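Local coordinates for putative acetoin utilization protein, acetoin dehydrogenase (PDB 5AWE), which is of unknown function but joins a pair of CBS domains to an ACT domain, a make-up consistent with sensing a small regulatory ligand, at residues A92-A97 with T124-A129; L99-E102 with G108-V111; F32-V37 with V118-V123; Q159-A164 with L181-V186. All blocks are in the same frame, centred on the assembly; numbering follows the deposited sequence.

Contact 1. Residues A92-A97 with T124-A129; sequences APLEKA and TDVLRA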
loop_
_atom_site.group_PDB
_atom_site.type_symbol
_atom_site.label_atom_id
_atom_site.label_comp_id
_atom_site.label_asym_id
_atom_site.label_seq_id
_atom_site.Cartn_x
_atom_site.Cartn_y
_atom_site.Cartn_z
ATOM N N ALA A 92 25.339 2.670 35.326
ATOM C CA ALA A 92 25.125 4.104 35.462
ATOM C C ALA A 92 23.935 4.397 36.364
ATOM O O ALA A 92 23.063 3.542 36.567
ATOM C CB ALA A 92 24.897 4.724 34.099
ATOM N N PRO A 93 23.895 5.605 36.950
ATOM C CA PRO A 93 22.744 5.898 37.809
ATOM C C PRO A 93 21.493 5.992 36.937
ATOM O O PRO A 93 21.554 6.457 35.798
ATOM C CB PRO A 93 23.100 7.233 38.467
ATOM C CG PRO A 93 24.158 7.828 37.599
ATOM C CD PRO A 93 24.896 6.686 36.962
ATOM N N LEU A 94 20.369 5.530 37.468
ATOM C CA LEU A 94 19.123 5.554 36.736
ATOM C C LEU A 94 18.922 6.937 36.100
ATOM O O LEU A 94 18.543 7.026 34.928
ATOM C CB LEU A 94 17.966 5.193 37.684
ATOM C CG LEU A 94 16.542 5.030 37.136
ATOM C CD1 LEU A 94 15.914 6.399 36.916
ATOM C CD2 LEU A 94 16.568 4.208 35.833
ATOM N N GLU A 95 19.220 7.998 36.854
ATOM C CA GLU A 95 18.958 9.380 36.419
ATOM C C GLU A 95 19.663 9.763 35.112
ATOM O O GLU A 95 19.224 10.675 34.403
ATOM C CB GLU A 95 19.366 10.390 37.511
ATOM C CG GLU A 95 18.740 10.152 38.881
ATOM C CD GLU A 95 19.651 9.362 39.813
ATOM O OE1 GLU A 95 20.228 9.972 40.729
ATOM O OE2 GLU A 95 19.791 8.132 39.636
ATOM N N LYS A 96 20.750 9.072 34.791
ATOM C CA LYS A 96 21.488 9.358 33.568
ATOM C C LYS A 96 20.636 8.999 32.351
ATOM O O LYS A 96 20.619 9.717 31.352
ATOM C CB LYS A 96 22.794 8.558 33.536
ATOM C CG LYS A 96 23.890 9.201 32.704
ATOM C CD LYS A 96 25.029 8.220 32.451
ATOM C CE LYS A 96 26.321 8.928 32.051
ATOM N NZ LYS A 96 27.153 9.268 33.243
ATOM N N ALA A 97 19.918 7.888 32.448
ATOM C CA ALA A 97 19.064 7.453 31.359
ATOM C C ALA A 97 17.994 8.506 31.107
ATOM O O ALA A 97 17.762 8.898 29.962
ATOM C CB ALA A 97 18.419 6.102 31.694
ATOM N N THR A 124 9.144 4.219 30.228
ATOM C CA THR A 124 8.241 3.709 31.253
ATOM C C THR A 124 9.011 2.969 32.346
ATOM O O THR A 124 8.521 2.844 33.468
ATOM C CB THR A 124 7.125 2.777 30.661
ATOM O OG1 THR A 124 7.692 1.544 30.207
ATOM C CG2 THR A 124 6.431 3.466 29.490
ATOM N N ASP A 125 10.217 2.494 32.031
ATOM C CA ASP A 125 11.067 1.876 33.051
ATOM C C ASP A 125 11.561 2.959 34.002
ATOM O O ASP A 125 11.566 2.776 35.223
ATOM C CB ASP A 125 12.276 1.173 32.419
ATOM C CG ASP A 125 11.886 -0.027 31.552
ATOM O OD1 ASP A 125 11.000 -0.819 31.953
ATOM O OD2 ASP A 125 12.480 -0.174 30.462
ATOM N N VAL A 126 11.973 4.091 33.432
ATOM C CA VAL A 126 12.450 5.213 34.228
ATOM C C VAL A 126 11.297 5.753 35.064
ATOM O O VAL A 126 11.483 6.173 36.201
ATOM C CB VAL A 126 13.020 6.339 33.324
ATOM C CG1 VAL A 126 13.442 7.527 34.161
ATOM C CG2 VAL A 126 14.214 5.823 32.542
ATOM N N LEU A 127 10.092 5.723 34.508
ATOM C CA LEU A 127 8.937 6.176 35.270
ATOM C C LEU A 127 8.741 5.287 36.484
ATOM O O LEU A 127 8.610 5.771 37.602
ATOM C CB LEU A 127 7.676 6.168 34.403
ATOM C CG LEU A 127 7.525 7.363 33.458
ATOM C CD1 LEU A 127 6.150 7.336 32.807
ATOM C CD2 LEU A 127 7.721 8.661 34.244
ATOM N N ARG A 128 8.731 3.980 36.259
ATOM C CA ARG A 128 8.594 3.027 37.352
ATOM C C ARG A 128 9.618 3.335 38.459
ATOM O O ARG A 128 9.280 3.373 39.645
ATOM C CB ARG A 128 8.794 1.599 36.818
ATOM C CG ARG A 128 8.227 0.514 37.730
ATOM C CD ARG A 128 8.050 -0.825 37.005
ATOM N NE ARG A 128 9.328 -1.462 36.695
ATOM C CZ ARG A 128 9.906 -1.419 35.498
ATOM N NH1 ARG A 128 9.311 -0.768 34.501
ATOM N NH2 ARG A 128 11.079 -2.015 35.295
ATOM N N ALA A 129 10.863 3.577 38.061
ATOM C CA ALA A 129 11.944 3.817 39.010
ATOM C C ALA A 129 11.660 5.032 39.892
ATOM O O ALA A 129 11.795 4.965 41.115
ATOM C CB ALA A 129 13.265 4.013 38.257
#

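Contact 2. Residues L99-E102 with G108-V111; sequences LLME and GLPV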
loop_
_atom_site.group_PDB
_atom_site.type_symbol
_atom_site.label_atom_id
_atom_site.label_comp_id
_atom_site.label_asym_id
_atom_site.label_seq_id
_atom_site.Cartn_x
_atom_site.Cartn_y
_atom_site.Cartn_z
ATOM N N LEU A 99 18.027 11.576 31.720
ATOM C CA LEU A 99 18.647 12.766 31.164
ATOM C C LEU A 99 18.859 12.594 29.674
ATOM O O LEU A 99 18.479 13.462 28.888
ATOM C CB LEU A 99 19.981 13.047 31.860
ATOM C CG LEU A 99 19.862 13.759 33.216
ATOM C CD1 LEU A 99 21.216 13.804 33.896
ATOM C CD2 LEU A 99 19.320 15.171 33.008
ATOM N N LEU A 100 19.449 11.467 29.287
ATOM C CA LEU A 100 19.675 11.184 27.877
ATOM C C LEU A 100 18.364 11.146 27.096
ATOM O O LEU A 100 18.267 11.723 26.010
ATOM C CB LEU A 100 20.416 9.858 27.721
ATOM C CG LEU A 100 21.902 9.911 28.078
ATOM C CD1 LEU A 100 22.371 8.534 28.483
ATOM C CD2 LEU A 100 22.712 10.441 26.892
HETATM N N MSE A 101 17.348 10.486 27.649
HETATM C CA MSE A 101 16.075 10.356 26.948
HETATM C C MSE A 101 15.427 11.716 26.712
HETATM O O MSE A 101 14.888 11.967 25.640
HETATM C CB MSE A 101 15.109 9.455 27.730
HETATM C CG MSE A 101 15.565 8.006 27.840
HETATM SE SE MSE A 101 14.314 6.870 28.493
HETATM C CE MSE A 101 13.706 7.756 29.865
ATOM N N GLU A 102 15.486 12.593 27.711
ATOM C CA GLU A 102 14.790 13.878 27.636
ATOM C C GLU A 102 15.553 14.856 26.762
ATOM O O GLU A 102 14.958 15.643 26.030
ATOM C CB GLU A 102 14.614 14.482 29.035
ATOM C CG GLU A 102 13.679 15.692 29.084
ATOM C CD GLU A 102 14.359 17.000 28.685
ATOM O OE1 GLU A 102 15.607 17.061 28.700
ATOM O OE2 GLU A 102 13.643 17.972 28.359
ATOM N N GLY A 108 13.722 5.357 24.309
ATOM C CA GLY A 108 14.369 4.097 24.611
ATOM C C GLY A 108 15.871 4.196 24.461
ATOM O O GLY A 108 16.377 5.089 23.781
ATOM N N LEU A 109 16.590 3.272 25.090
ATOM C CA LEU A 109 18.032 3.407 25.219
ATOM C C LEU A 109 18.710 2.048 25.363
ATOM O O LEU A 109 18.436 1.299 26.305
ATOM C CB LEU A 109 18.341 4.250 26.459
ATOM C CG LEU A 109 19.195 5.516 26.391
ATOM C CD1 LEU A 109 18.813 6.366 25.186
ATOM C CD2 LEU A 109 18.985 6.296 27.694
ATOM N N PRO A 110 19.586 1.698 24.418
ATOM C CA PRO A 110 20.259 0.404 24.545
ATOM C C PRO A 110 21.154 0.464 25.788
ATOM O O PRO A 110 21.779 1.492 26.052
ATOM C CB PRO A 110 21.072 0.291 23.252
ATOM C CG PRO A 110 20.372 1.203 22.289
ATOM C CD PRO A 110 19.855 2.342 23.124
ATOM N N VAL A 111 21.206 -0.618 26.554
ATOM C CA VAL A 111 22.046 -0.624 27.740
ATOM C C VAL A 111 23.277 -1.468 27.484
ATOM O O VAL A 111 23.191 -2.578 26.957
ATOM C CB VAL A 111 21.297 -1.169 28.981
ATOM C CG1 VAL A 111 22.213 -1.123 30.201
ATOM C CG2 VAL A 111 20.034 -0.345 29.231
#

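Contact 3. Residues F32-V37 with V118-V123; sequences FRRLPV and VGIITV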
loop_
_atom_site.group_PDB
_atom_site.type_symbol
_atom_site.label_atom_id
_atom_site.label_comp_id
_atom_site.label_asym_id
_atom_site.label_seq_id
_atom_site.Cartn_x
_atom_site.Cartn_y
_atom_site.Cartn_z
ATOM N N PHE A 32 8.042 -5.146 21.523
ATOM C CA PHE A 32 8.992 -4.039 21.624
ATOM C C PHE A 32 8.692 -2.956 20.591
ATOM O O PHE A 32 7.740 -3.073 19.816
ATOM C CB PHE A 32 10.425 -4.556 21.451
ATOM C CG PHE A 32 10.949 -5.320 22.646
ATOM C CD1 PHE A 32 10.132 -6.212 23.339
ATOM C CD2 PHE A 32 12.264 -5.143 23.081
ATOM C CE1 PHE A 32 10.613 -6.912 24.445
ATOM C CE2 PHE A 32 12.758 -5.841 24.189
ATOM C CZ PHE A 32 11.931 -6.724 24.872
ATOM N N ARG A 33 9.498 -1.897 20.590
ATOM C CA ARG A 33 9.215 -0.727 19.764
ATOM C C ARG A 33 10.499 -0.142 19.186
ATOM O O ARG A 33 10.474 0.651 18.250
ATOM C CB ARG A 33 8.489 0.327 20.601
ATOM C CG ARG A 33 7.555 1.229 19.814
ATOM C CD ARG A 33 6.416 1.720 20.701
ATOM N NE ARG A 33 5.748 0.604 21.367
ATOM C CZ ARG A 33 4.789 0.735 22.281
ATOM N NH1 ARG A 33 4.374 1.941 22.649
ATOM N NH2 ARG A 33 4.244 -0.345 22.830
ATOM N N ARG A 34 11.630 -0.527 19.755
ATOM C CA ARG A 34 12.900 -0.186 19.151
ATOM C C ARG A 34 13.779 -1.424 19.049
ATOM O O ARG A 34 13.622 -2.381 19.801
ATOM C CB ARG A 34 13.593 0.911 19.959
ATOM C CG ARG A 34 13.802 0.570 21.403
ATOM C CD ARG A 34 13.711 1.810 22.266
ATOM N NE ARG A 34 12.337 2.282 22.429
ATOM C CZ ARG A 34 11.921 3.493 22.077
ATOM N NH1 ARG A 34 12.769 4.360 21.533
ATOM N NH2 ARG A 34 10.660 3.848 22.287
ATOM N N LEU A 35 14.699 -1.403 18.097
ATOM C CA LEU A 35 15.443 -2.597 17.747
ATOM C C LEU A 35 16.913 -2.257 17.533
ATOM O O LEU A 35 17.288 -1.704 16.498
ATOM C CB LEU A 35 14.855 -3.199 16.469
ATOM C CG LEU A 35 14.482 -4.683 16.418
ATOM C CD1 LEU A 35 14.072 -5.189 17.792
ATOM C CD2 LEU A 35 13.345 -4.860 15.420
ATOM N N PRO A 36 17.764 -2.561 18.522
ATOM C CA PRO A 36 19.183 -2.247 18.333
ATOM C C PRO A 36 19.686 -3.120 17.192
ATOM O O PRO A 36 19.150 -4.203 16.977
ATOM C CB PRO A 36 19.819 -2.609 19.677
ATOM C CG PRO A 36 18.868 -3.588 20.298
ATOM C CD PRO A 36 17.498 -3.219 19.812
ATOM N N VAL A 37 20.682 -2.645 16.450
ATOM C CA VAL A 37 21.186 -3.386 15.301
ATOM C C VAL A 37 22.621 -3.869 15.515
ATOM O O VAL A 37 23.546 -3.063 15.613
ATOM C CB VAL A 37 21.134 -2.523 14.024
ATOM C CG1 VAL A 37 21.567 -3.356 12.813
ATOM C CG2 VAL A 37 19.721 -1.990 13.812
ATOM N N VAL A 118 23.660 -5.525 27.004
ATOM C CA VAL A 118 23.084 -6.316 28.088
ATOM C C VAL A 118 21.579 -6.134 28.271
ATOM O O VAL A 118 20.918 -6.961 28.901
ATOM C CB VAL A 118 23.769 -6.001 29.429
ATOM C CG1 VAL A 118 25.244 -6.376 29.359
ATOM C CG2 VAL A 118 23.606 -4.525 29.761
ATOM N N GLY A 119 21.032 -5.056 27.724
ATOM C CA GLY A 119 19.597 -4.862 27.803
ATOM C C GLY A 119 19.100 -3.559 27.205
ATOM O O GLY A 119 19.802 -2.880 26.450
ATOM N N ILE A 120 17.869 -3.205 27.549
ATOM C CA ILE A 120 17.278 -1.992 27.026
ATOM C C ILE A 120 16.406 -1.328 28.095
ATOM O O ILE A 120 15.655 -2.001 28.799
ATOM C CB ILE A 120 16.460 -2.326 25.760
ATOM C CG1 ILE A 120 16.181 -1.057 24.965
ATOM C CG2 ILE A 120 15.171 -3.035 26.137
ATOM C CD1 ILE A 120 16.212 -1.295 23.484
ATOM N N ILE A 121 16.526 -0.012 28.233
ATOM C CA ILE A 121 15.730 0.717 29.220
ATOM C C ILE A 121 14.894 1.807 28.549
ATOM O O ILE A 121 15.393 2.579 27.717
ATOM C CB ILE A 121 16.633 1.346 30.320
ATOM C CG1 ILE A 121 15.765 2.020 31.393
ATOM C CG2 ILE A 121 17.595 2.350 29.700
ATOM C CD1 ILE A 121 16.531 2.430 32.658
ATOM N N THR A 122 13.614 1.864 28.900
ATOM C CA THR A 122 12.695 2.776 28.229
ATOM C C THR A 122 12.170 3.838 29.180
ATOM O O THR A 122 12.457 3.813 30.381
ATOM C CB THR A 122 11.490 2.023 27.638
ATOM O OG1 THR A 122 10.672 1.527 28.704
ATOM C CG2 THR A 122 11.963 0.847 26.780
ATOM N N VAL A 123 11.392 4.764 28.627
ATOM C CA VAL A 123 10.787 5.833 29.409
ATOM C C VAL A 123 9.863 5.303 30.495
ATOM O O VAL A 123 9.820 5.860 31.588
ATOM C CB VAL A 123 10.000 6.826 28.514
ATOM C CG1 VAL A 123 10.972 7.665 27.708
ATOM C CG2 VAL A 123 9.062 6.072 27.568
#

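Contact 4. Residues Q159-A164 with L181-V186; sequences QAVPPA and LVMRVV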
loop_
_atom_site.group_PDB
_atom_site.type_symbol
_atom_site.label_atom_id
_atom_site.label_comp_id
_atom_site.label_asym_id
_atom_site.label_seq_id
_atom_site.Cartn_x
_atom_site.Cartn_y
_atom_site.Cartn_z
ATOM N N GLN A 159 12.902 17.599 61.928
ATOM C CA GLN A 159 12.661 17.178 63.306
ATOM C C GLN A 159 11.176 17.138 63.675
ATOM O O GLN A 159 10.794 16.519 64.665
ATOM C CB GLN A 159 13.410 18.093 64.271
ATOM C CG GLN A 159 14.917 17.945 64.177
ATOM C CD GLN A 159 15.656 19.177 64.661
ATOM O OE1 GLN A 159 15.208 19.863 65.581
ATOM N NE2 GLN A 159 16.797 19.468 64.038
ATOM N N ALA A 160 10.339 17.788 62.879
ATOM C CA ALA A 160 8.912 17.793 63.152
ATOM C C ALA A 160 8.228 16.487 62.722
ATOM O O ALA A 160 7.166 16.143 63.240
ATOM C CB ALA A 160 8.255 18.989 62.451
ATOM N N VAL A 161 8.830 15.759 61.787
ATOM C CA VAL A 161 8.179 14.583 61.223
ATOM C C VAL A 161 8.005 13.391 62.182
ATOM O O VAL A 161 6.923 12.789 62.231
ATOM C CB VAL A 161 8.920 14.081 59.960
ATOM C CG1 VAL A 161 8.193 12.858 59.382
ATOM C CG2 VAL A 161 8.994 15.189 58.920
ATOM N N PRO A 162 9.056 13.023 62.944
ATOM C CA PRO A 162 8.902 11.883 63.860
ATOM C C PRO A 162 7.639 12.023 64.698
ATOM O O PRO A 162 7.227 13.133 65.020
ATOM C CB PRO A 162 10.178 11.920 64.707
ATOM C CG PRO A 162 11.177 12.599 63.836
ATOM C CD PRO A 162 10.382 13.649 63.080
ATOM N N PRO A 163 7.022 10.898 65.091
ATOM C CA PRO A 163 7.395 9.500 64.836
ATOM C C PRO A 163 7.282 9.000 63.391
ATOM O O PRO A 163 7.616 7.837 63.112
ATOM C CB PRO A 163 6.479 8.715 65.773
ATOM C CG PRO A 163 5.252 9.550 65.853
ATOM C CD PRO A 163 5.699 10.997 65.737
ATOM N N ALA A 164 6.810 9.853 62.481
ATOM C CA ALA A 164 6.653 9.450 61.081
ATOM C C ALA A 164 7.983 9.517 60.327
ATOM O O ALA A 164 8.954 10.100 60.817
ATOM C CB ALA A 164 5.612 10.332 60.385
ATOM N N LEU A 181 9.521 22.767 49.158
ATOM C CA LEU A 181 9.740 21.328 49.121
ATOM C C LEU A 181 8.438 20.565 48.928
ATOM O O LEU A 181 7.411 20.895 49.528
ATOM C CB LEU A 181 10.414 20.864 50.423
ATOM C CG LEU A 181 11.684 21.624 50.819
ATOM C CD1 LEU A 181 12.166 21.143 52.179
ATOM C CD2 LEU A 181 12.762 21.426 49.748
ATOM N N VAL A 182 8.484 19.539 48.088
ATOM C CA VAL A 182 7.422 18.548 48.068
ATOM C C VAL A 182 7.958 17.323 48.792
ATOM O O VAL A 182 8.979 16.739 48.405
ATOM C CB VAL A 182 6.992 18.196 46.605
ATOM C CG1 VAL A 182 5.919 17.120 46.608
ATOM C CG2 VAL A 182 6.451 19.441 45.917
HETATM N N MSE A 183 7.283 16.957 49.872
HETATM C CA MSE A 183 7.820 15.975 50.804
HETATM C C MSE A 183 6.780 14.886 50.984
HETATM O O MSE A 183 5.602 15.174 51.168
HETATM C CB MSE A 183 8.129 16.646 52.157
HETATM C CG MSE A 183 8.895 15.774 53.157
HETATM SE SE MSE A 183 8.956 16.493 54.836
HETATM C CE MSE A 183 10.506 16.078 55.278
ATOM N N ARG A 184 7.207 13.633 50.909
ATOM C CA ARG A 184 6.302 12.531 51.178
ATOM C C ARG A 184 6.689 11.865 52.474
ATOM O O ARG A 184 7.835 11.470 52.661
ATOM C CB ARG A 184 6.317 11.531 50.016
ATOM C CG ARG A 184 5.486 12.019 48.846
ATOM C CD ARG A 184 5.664 11.192 47.600
ATOM N NE ARG A 184 4.949 11.811 46.481
ATOM C CZ ARG A 184 3.648 11.653 46.239
ATOM N NH1 ARG A 184 2.905 10.892 47.034
ATOM N NH2 ARG A 184 3.086 12.251 45.197
ATOM N N VAL A 185 5.728 11.776 53.382
ATOM C CA VAL A 185 5.974 11.219 54.701
ATOM C C VAL A 185 5.013 10.063 54.934
ATOM O O VAL A 185 3.890 10.066 54.419
ATOM C CB VAL A 185 5.777 12.286 55.804
ATOM C CG1 VAL A 185 6.823 13.410 55.642
ATOM C CG2 VAL A 185 4.358 12.857 55.727
ATOM N N VAL A 186 5.467 9.069 55.692
ATOM C CA VAL A 186 4.678 7.869 55.935
ATOM C C VAL A 186 4.823 7.395 57.373
ATOM O O VAL A 186 5.670 7.892 58.125
ATOM C CB VAL A 186 5.114 6.703 55.023
ATOM C CG1 VAL A 186 4.924 7.072 53.550
ATOM C CG2 VAL A 186 6.565 6.347 55.313
#

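Contact 1. Residues A92-A97 with T124-A129
Leu94 meets the helix of Thr124-Ala129 with the branched end of its side chain, and the closest fit is against Ala129. The CB of Ala129 lies 3.6 Å from Leu94 CG and 3.8 Å from Leu94 CD1, a small methyl group set against the fork of the leucine. CD1 also reaches Val126 CG1 at 3.9 Å, the two side chains crossing obliquely. Leu94 gets there with CG anti to the backbone N (chi1 -175°). One turn on, the packing slackens: Ala97 CB stands 4.3 Å from Val126 CG2. Both segments belong to the second CBS domain, where side chains of helices 94-103 and 123-133 meet, and Ile121 of the neighbouring strand touches both Leu94 and Val126. With Leu94 cut back to an alanine, the methyl of Ala129 is likely to face a gap and Val126 CG1 to lose its neighbour. Away from Leu94 the helix turns polar: Asp125 is buried, but its partner Arg128 is partly open to solvent. Arg128 NH1 forms a salt bridge with Asp125 OD1, at 3.1 Å and nearly straight (167°). The carboxylate oxygen uses its anti lone pair and lies almost in the guanidinium plane, while Asp125 OD2 accepts a bond from the backbone N of Thr122.

Contact 2. Residues L99-E102 with G108-V111
Met101, a selenomethionine in this crystal, touches Leu109 where helix 94-103 packs on strand 108-113, and its side chain can be followed atom by atom. CB leaves the helix without meeting the strand closely. With CG anti to the carbonyl carbon (chi1 -65°), the chain is carried over to Leu109, whose CD2 methyl lies 3.8 Å from Met101 CG. The selenium comes next, passing the strand's first residue with SE of Met101 4.5 Å from Gly108 N. A bend at chi3 (-46°) then turns CE off the strand and onto Val123 and Val126 of helix 123-133.

Leu109 answers with one methyl group. Its CD2 sits between the two helical neighbours, 3.8 Å from Leu100 CB as well, and 4.1 Å from Leu100 CD1. The two leucines lie roughly perpendicular to one another. Helix and strand here are successive parts of the beta-alpha-beta unit 88-89, 94-103, 108-113 of the second CBS domain, and Val88 of the first strand touches both Leu100 and Leu109. Leu127 of the second subunit packs on Met101 too. No hydrogen bond joins the two segments, so the fit rests on van der Waals contact and on burying hydrocarbon, which implies that shape and not bond direction sets how the helix lies on the strand.

Contact 3. Residues F32-V37 with V118-V123
Pro36 and Ile120 have the closest CA atoms of the two segments, yet these are 8.9 Å apart and no hydrogen bond links the segments. Strand 34-39 and strand 116-122 belong to different sheets, so they meet through side chains alone. The second strand is also irregular: Val118 and Gly119 both face Val111 of the adjoining strand, a classic beta bulge just ahead of Ile120.

Ile120 takes part in every close contact, meeting three partners with two branches. The side chain leaves the backbone toward segment 32-37, and its CD1 lies 3.7 Å from Arg34 CG and 4.2 Å from Arg34 CD, so it is the aliphatic part of the arginine, not its guanidinium, that packs on the isoleucine. Arg34 CG stands between its backbone N and carbonyl carbon (chi1 56°), and further bends at chi2 and chi3 lead the rest of the chain onward. Ile120 CD1 also approaches Pro36 CD at 4.3 Å. The CG2 branch turns to Phe32, 4.2 Å from CE2, the two side chains running antiparallel past one another. Leu27 of helix 20-30 touches the phenylalanine as well.

Phe32, Arg34 and Pro36 come from the first CBS domain and Ile120 from the second. Such a meeting of two sheets is typical of the tandem CBS pair, or Bateman module, in which relatives often bind adenine nucleotides in clefts between the domains.

Contact 4. Residues Q159-A164 with L181-V186
Val161 sets its two methyl groups against two side chains of strand 178-186: CG1 lies 4.0 Å from Val185 CG1, and CG2 the same 4.0 Å from the CE of Met183, a selenomethionine here. The contact belongs to the ACT domain, a ferredoxin-like fold whose four-stranded antiparallel sheet runs 2-3-1-4 in strand order and carries its helices on one face. Segment 159-164 follows helix 153-158 and leads into strand 165-175. Met183 and Val185, alternate residues of the strand, both point toward this loop, and Ile166 borders Val161 and Met183 in the same apolar patch. The valine can straddle them because CG1 is anti to its backbone N (chi1 -179°) while CG2 lies beside that N. Both pairs cross at a slant, with no polar bond between the segments. Beyond Val161 the chain turns through a cis peptide before Pro163, and Val161 O accepts a hydrogen bond from the backbone N of Ala164 at 2.9 Å. Helix 193-199 reaches the same loop, its Arg196 NE donating to Ala160 O. The turn delivers Ala164 to the end of the strand, with its CB 3.3 Å from the backbone oxygen of Val186.

How the contacts relate
Contacts 1, 2 and 3 touch one another in a connected set, whereas contact 4 lies apart in the ACT domain. Contacts 1 and 2 share helix 94-103, their centres about 9 Å apart. Contact 3 attaches through the sheet: Val111 N probably bonds to Gly119 O at 2.7 Å, and Ile121 CD1 reaches Leu94 CD2 at 3.6 Å, tying the interface between the CBS domains to the helix pair. Within one chain the nearest atoms of contacts 1 and 4 stay about 11 Å apart. Between chains the two regions do meet: Glu95 forms salt bridges with Arg142 and Arg184 of the second subunit, Arg184 lying in that subunit's copy of segment 181-186.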